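Long-range contacts in RmpD (Hexulose-6-phosphate synthase) (Streptococcus mutans, PDB 3EXT), which is a TIM-barrel enzyme of the HUMPS family that pairs with a second copy of itself and holds a magnesium ion: residues V31-A36 / D58-A63; D64-D69 / T87-A92. All blocks are in the same frame, centred on the assembly; numbering follows the deposited sequence.

Interaction 1 (V31-A36 / D58-A63); sequences VDVIEA and DKIIVA. With MG (magnesium ion), chain B.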
loop_
_atom_site.group_PDB
_atom_site.type_symbol
_atom_site.label_atom_id
_atom_site.label_comp_id
_atom_site.label_asym_id
_atom_site.label_seq_id
_atom_site.Cartn_x
_atom_site.Cartn_y
_atom_site.Cartn_z
ATOM N N VAL A 31 -20.079 2.045 16.867
ATOM C CA VAL A 31 -18.733 2.514 16.664
ATOM C C VAL A 31 -18.740 3.920 16.143
ATOM O O VAL A 31 -19.716 4.400 15.628
ATOM C CB VAL A 31 -17.886 1.599 15.649
ATOM C CG1 VAL A 31 -17.804 0.149 16.146
ATOM C CG2 VAL A 31 -18.446 1.688 14.224
ATOM N N ASP A 32 -17.604 4.565 16.256
ATOM C CA ASP A 32 -17.455 5.929 15.837
ATOM C C ASP A 32 -16.884 6.023 14.402
ATOM O O ASP A 32 -17.154 6.989 13.681
ATOM C CB ASP A 32 -16.544 6.669 16.837
ATOM C CG ASP A 32 -17.107 6.661 18.243
ATOM O OD1 ASP A 32 -18.210 7.223 18.416
ATOM O OD2 ASP A 32 -16.472 6.054 19.133
ATOM N N VAL A 33 -16.122 5.021 13.990
ATOM C CA VAL A 33 -15.354 5.145 12.739
ATOM C C VAL A 33 -15.423 3.799 12.128
ATOM O O VAL A 33 -15.280 2.783 12.841
ATOM C CB VAL A 33 -13.852 5.485 12.963
ATOM C CG1 VAL A 33 -13.105 5.612 11.641
ATOM C CG2 VAL A 33 -13.643 6.762 13.819
ATOM N N ILE A 34 -15.692 3.782 10.812
ATOM C CA ILE A 34 -15.747 2.549 10.050
ATOM C C ILE A 34 -14.623 2.595 9.009
ATOM O O ILE A 34 -14.503 3.560 8.242
ATOM C CB ILE A 34 -17.129 2.330 9.406
ATOM C CG1 ILE A 34 -18.225 2.236 10.524
ATOM C CG2 ILE A 34 -17.126 1.081 8.501
ATOM C CD1 ILE A 34 -19.644 1.967 10.034
ATOM N N GLU A 35 -13.781 1.563 8.989
ATOM C CA GLU A 35 -12.610 1.608 8.096
ATOM C C GLU A 35 -12.627 0.503 7.068
ATOM O O GLU A 35 -12.697 -0.669 7.451
ATOM C CB GLU A 35 -11.346 1.472 8.951
ATOM C CG GLU A 35 -10.129 1.107 8.153
ATOM C CD GLU A 35 -8.991 0.521 8.977
ATOM O OE1 GLU A 35 -9.009 0.584 10.257
ATOM O OE2 GLU A 35 -8.066 -0.024 8.332
ATOM N N ALA A 36 -12.504 0.843 5.778
ATOM C CA ALA A 36 -12.135 -0.167 4.751
ATOM C C ALA A 36 -10.650 -0.469 4.815
ATOM O O ALA A 36 -9.829 0.383 4.384
ATOM C CB ALA A 36 -12.465 0.305 3.330
ATOM N N ASP A 58 -23.342 9.816 8.252
ATOM C CA ASP A 58 -22.748 10.749 9.225
ATOM C C ASP A 58 -21.521 10.238 9.966
ATOM O O ASP A 58 -20.953 10.976 10.785
ATOM C CB ASP A 58 -23.815 11.215 10.228
ATOM C CG ASP A 58 -24.968 11.890 9.532
ATOM O OD1 ASP A 58 -24.673 12.749 8.658
ATOM O OD2 ASP A 58 -26.145 11.526 9.810
ATOM N N LYS A 59 -21.115 8.997 9.674
ATOM C CA LYS A 59 -20.021 8.330 10.367
ATOM C C LYS A 59 -18.703 8.770 9.727
ATOM O O LYS A 59 -18.654 9.106 8.553
ATOM C CB LYS A 59 -20.187 6.826 10.150
ATOM C CG LYS A 59 -19.805 5.932 11.280
ATOM C CD LYS A 59 -20.732 6.208 12.476
ATOM C CE LYS A 59 -21.742 5.114 12.679
ATOM N NZ LYS A 59 -22.314 5.344 14.049
ATOM N N ILE A 60 -17.623 8.733 10.481
ATOM C CA ILE A 60 -16.313 8.849 9.869
ATOM C C ILE A 60 -15.948 7.555 9.079
ATOM O O ILE A 60 -16.074 6.447 9.598
ATOM C CB ILE A 60 -15.231 9.166 10.917
ATOM C CG1 ILE A 60 -15.591 10.493 11.617
ATOM C CG2 ILE A 60 -13.874 9.284 10.228
ATOM C CD1 ILE A 60 -14.715 10.808 12.804
ATOM N N ILE A 61 -15.494 7.735 7.836
ATOM C CA ILE A 61 -15.101 6.600 6.973
ATOM C C ILE A 61 -13.653 6.692 6.591
ATOM O O ILE A 61 -13.197 7.762 6.187
ATOM C CB ILE A 61 -16.045 6.462 5.727
ATOM C CG1 ILE A 61 -17.433 6.110 6.272
ATOM C CG2 ILE A 61 -15.535 5.365 4.704
ATOM C CD1 ILE A 61 -18.384 6.001 5.300
ATOM N N VAL A 62 -12.938 5.578 6.810
ATOM C CA VAL A 62 -11.519 5.489 6.547
ATOM C C VAL A 62 -11.295 4.598 5.326
ATOM O O VAL A 62 -11.825 3.480 5.279
ATOM C CB VAL A 62 -10.727 4.936 7.783
ATOM C CG1 VAL A 62 -9.228 4.813 7.479
ATOM C CG2 VAL A 62 -10.952 5.867 8.978
ATOM N N ALA A 63 -10.546 5.128 4.349
ATOM C CA ALA A 63 -9.968 4.303 3.282
ATOM C C ALA A 63 -8.495 4.058 3.619
ATOM O O ALA A 63 -7.608 4.940 3.469
ATOM C CB ALA A 63 -10.120 4.972 1.882
HETATM MG MG MG B . -6.013 -0.368 8.732
HETATM O O HOH W 1 -6.582 -0.571 10.997
HETATM O O HOH W 2 -4.036 -0.925 9.335
HETATM O O HOH W 3 -5.549 1.815 9.340
HETATM O O HOH W 4 -6.152 -2.225 8.316
#
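Val33 and Val62 meet at 3.4 Å between Val33 CG1 and Val62 CG2, tighter than ordinary van der Waals contact, while Val33 CG1 also lies against Ile60 CG2 at 4.0 Å. Next along the strand, the methylenes of Glu35 run over Val62, with Glu35 CB 3.7 Å from Val62 CB. Val62 is thus gripped by an apolar neighbour and by the hydrocarbon part of an acid. The backbones alternate in the parallel manner: Ile34 gives its N-H to Ile60 O and offers its own O to Val62 N at 2.9 Å. Val62 O then receives Ala36 N in a more bent bond (143° at the hydrogen). Strands 33-36 and 60-63, inclined at 20°, are neighbours in the closed eight-stranded TIM barrel. Val33, Glu35, Ile60 and Val62 face inward, where Trp85 touches the three apolar ones; Ile34, Ala36 and Ile61 pack outward on helix 47-55, a place suited to aliphatic side chains.

Beyond Val62, the chain of Glu35 stays extended, with CG anti to the backbone N (chi1 163°). This carries Glu35 OE2 to the magnesium ion at 2.1 Å, while OE1 accepts from a metal-bound water and from Gln9, which would limit rotation of the carboxylate. Asp64 is the other protein ligand. At the opposite end of the strand pair, Lys59 bends its chain past Asp32 O so that Lys59 NZ hydrogen-bonds to Val31 O at 3.2 Å; Asp32 itself turns away to a salt bridge with Lys213.

Interaction 2 (D64-D69 / T87-A92); sequences DTKCAD and TCICSA. With MG (magnesium ion), chain B.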
loop_
_atom_site.group_PDB
_atom_site.type_symbol
_atom_site.label_atom_id
_atom_site.label_comp_id
_atom_site.label_asym_id
_atom_site.label_seq_id
_atom_site.Cartn_x
_atom_site.Cartn_y
_atom_site.Cartn_z
ATOM N N ASP A 64 -8.238 2.851 4.111
ATOM C CA ASP A 64 -6.875 2.494 4.505
ATOM C C ASP A 64 -6.086 1.996 3.293
ATOM O O ASP A 64 -5.887 0.784 3.113
ATOM C CB ASP A 64 -6.959 1.422 5.622
ATOM C CG ASP A 64 -5.624 1.030 6.177
ATOM O OD1 ASP A 64 -4.588 1.675 5.902
ATOM O OD2 ASP A 64 -5.587 -0.016 6.879
ATOM N N THR A 65 -5.596 2.919 2.466
ATOM C CA THR A 65 -4.899 2.540 1.212
ATOM C C THR A 65 -3.393 2.381 1.422
ATOM O O THR A 65 -2.690 1.811 0.549
ATOM C CB THR A 65 -5.069 3.660 0.145
ATOM O OG1 THR A 65 -4.610 4.894 0.709
ATOM C CG2 THR A 65 -6.578 3.793 -0.294
ATOM N N LYS A 66 -2.886 2.869 2.563
ATOM C CA LYS A 66 -1.427 2.922 2.831
ATOM C C LYS A 66 -0.705 3.469 1.604
ATOM O O LYS A 66 0.266 2.890 1.146
ATOM C CB LYS A 66 -0.868 1.548 3.192
ATOM C CG LYS A 66 -1.229 1.153 4.645
ATOM C CD LYS A 66 -0.953 -0.305 4.931
ATOM C CE LYS A 66 -1.332 -0.687 6.397
ATOM N NZ LYS A 66 -2.822 -0.717 6.618
ATOM N N CYS A 67 -1.171 4.606 1.113
ATOM C CA CYS A 67 -0.629 5.198 -0.119
ATOM C C CYS A 67 0.886 5.484 0.020
ATOM O O CYS A 67 1.292 6.120 0.977
ATOM C CB CYS A 67 -1.390 6.483 -0.336
ATOM S SG CYS A 67 -0.922 7.411 -1.767
ATOM N N ALA A 68 1.704 5.022 -0.940
ATOM C CA ALA A 68 3.145 5.296 -0.983
ATOM C C ALA A 68 3.556 6.293 -2.087
ATOM O O ALA A 68 4.671 6.803 -2.043
ATOM C CB ALA A 68 3.956 3.981 -1.167
ATOM N N ASP A 69 2.678 6.516 -3.068
ATOM C CA ASP A 69 2.982 7.262 -4.278
ATOM C C ASP A 69 1.650 7.650 -4.963
ATOM O O ASP A 69 0.585 7.160 -4.564
ATOM C CB ASP A 69 3.827 6.364 -5.210
ATOM C CG ASP A 69 4.721 7.158 -6.145
ATOM O OD1 ASP A 69 4.621 8.407 -6.166
ATOM O OD2 ASP A 69 5.539 6.517 -6.845
ATOM N N THR A 87 -5.157 6.696 4.733
ATOM C CA THR A 87 -3.818 6.486 5.251
ATOM C C THR A 87 -2.745 6.588 4.113
ATOM O O THR A 87 -2.983 6.163 2.964
ATOM C CB THR A 87 -3.667 5.093 5.888
ATOM O OG1 THR A 87 -3.978 4.094 4.917
ATOM C CG2 THR A 87 -4.560 4.913 7.161
ATOM N N CYS A 88 -1.579 7.106 4.490
ATOM C CA CYS A 88 -0.356 7.028 3.706
ATOM C C CYS A 88 0.632 6.262 4.556
ATOM O O CYS A 88 0.677 6.479 5.764
ATOM C CB CYS A 88 0.233 8.441 3.429
ATOM S SG CYS A 88 -0.567 9.382 2.083
ATOM N N ILE A 89 1.418 5.393 3.922
ATOM C CA ILE A 89 2.461 4.636 4.588
ATOM C C ILE A 89 3.602 5.630 4.927
ATOM O O ILE A 89 3.882 6.570 4.158
ATOM C CB ILE A 89 2.939 3.413 3.737
ATOM C CG1 ILE A 89 3.786 2.434 4.521
ATOM C CG2 ILE A 89 3.770 3.836 2.531
ATOM C CD1 ILE A 89 3.070 1.751 5.640
ATOM N N CYS A 90 4.237 5.423 6.062
ATOM C CA CYS A 90 5.253 6.386 6.533
ATOM C C CYS A 90 6.409 6.532 5.567
ATOM O O CYS A 90 7.130 7.520 5.646
ATOM C CB CYS A 90 5.766 6.036 7.934
ATOM S SG CYS A 90 6.383 4.371 8.092
ATOM N N SER A 91 6.632 5.565 4.695
ATOM C CA SER A 91 7.731 5.735 3.735
ATOM C C SER A 91 7.402 6.616 2.525
ATOM O O SER A 91 8.302 6.965 1.717
ATOM C CB SER A 91 8.398 4.418 3.343
ATOM O OG SER A 91 7.484 3.384 3.199
ATOM N N ALA A 92 6.132 7.005 2.411
ATOM C CA ALA A 92 5.719 7.957 1.398
ATOM C C ALA A 92 6.532 9.231 1.593
ATOM O O ALA A 92 6.736 9.668 2.739
ATOM C CB ALA A 92 4.232 8.268 1.516
HETATM MG MG MG B . -6.013 -0.368 8.732
HETATM O O HOH W 2 -4.036 -0.925 9.335
HETATM O O HOH W 1 -6.582 -0.571 10.997
HETATM O O HOH W 3 -5.549 1.815 9.340
HETATM O O HOH W 4 -6.152 -2.225 8.316
#
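Thr87 presents its hydroxyl to Asp64, and Thr87 OG1 donates to Asp64 OD1 at 2.7 Å. This joins the two strands of a beta-alpha-beta unit of the TIM barrel, strands 60-67 and 85-89, linked through helix 71-79. Thr87 OG1 sits between its own backbone N and carbonyl carbon (chi1 58°), from where it accepts Lys66 N at 2.9 Å, so a small hydroxyl serves as both donor and acceptor. The Thr87 hydroxyl meets the anti lone pair of Asp64 OD1, while Asp64 OD2 binds magnesium at 1.9 Å; Thr87 is therefore a second-shell residue that would hold the Asp64 carboxylate in its orientation toward the metal. Lys66 reaches back alongside, Lys66 NZ lying 2.9 Å from Asp64 OD2 in a salt bridge and bonded to a metal-bound water and to Thr38. Thr87 O receives Cys67 N and, weakly, Thr65 OG1.

Cys88 turns its SG to 3.9 Å from Cys67 CB, where Met97 and Ala100 of helix 94-107 also pack on it. Ile89 N closes the pairing on Cys67 O, approaching from above the carbonyl plane, and Ile89 CG2 covers Ala68 CB. Ile89 also opens a type I turn, within which Ser91 OG hydrogen-bonds to Ser91 OG of the second subunit; the turn ends with the compact Ala92 CB 3.7 Å from Cys67 O.

In the fold
From the N terminus, strand 7-12 and helix 17-27 lead into strand 33-36. The chain then passes through helices 38-44 and 47-55 before interaction 1 closes that loop on the start of strand 60-67. Interaction 2 begins in the same strand, at its C-terminal half, and closes a second loop after helix 71-79 returns the chain to strand 85-89. The contacts follow in series and neither nest nor cross. Strand 60-67 thus sits between two partners, and interactions 1 and 2 join at its middle: Ala36 O probably accepts the N-H of Asp64, and the metal site spans the two contacts.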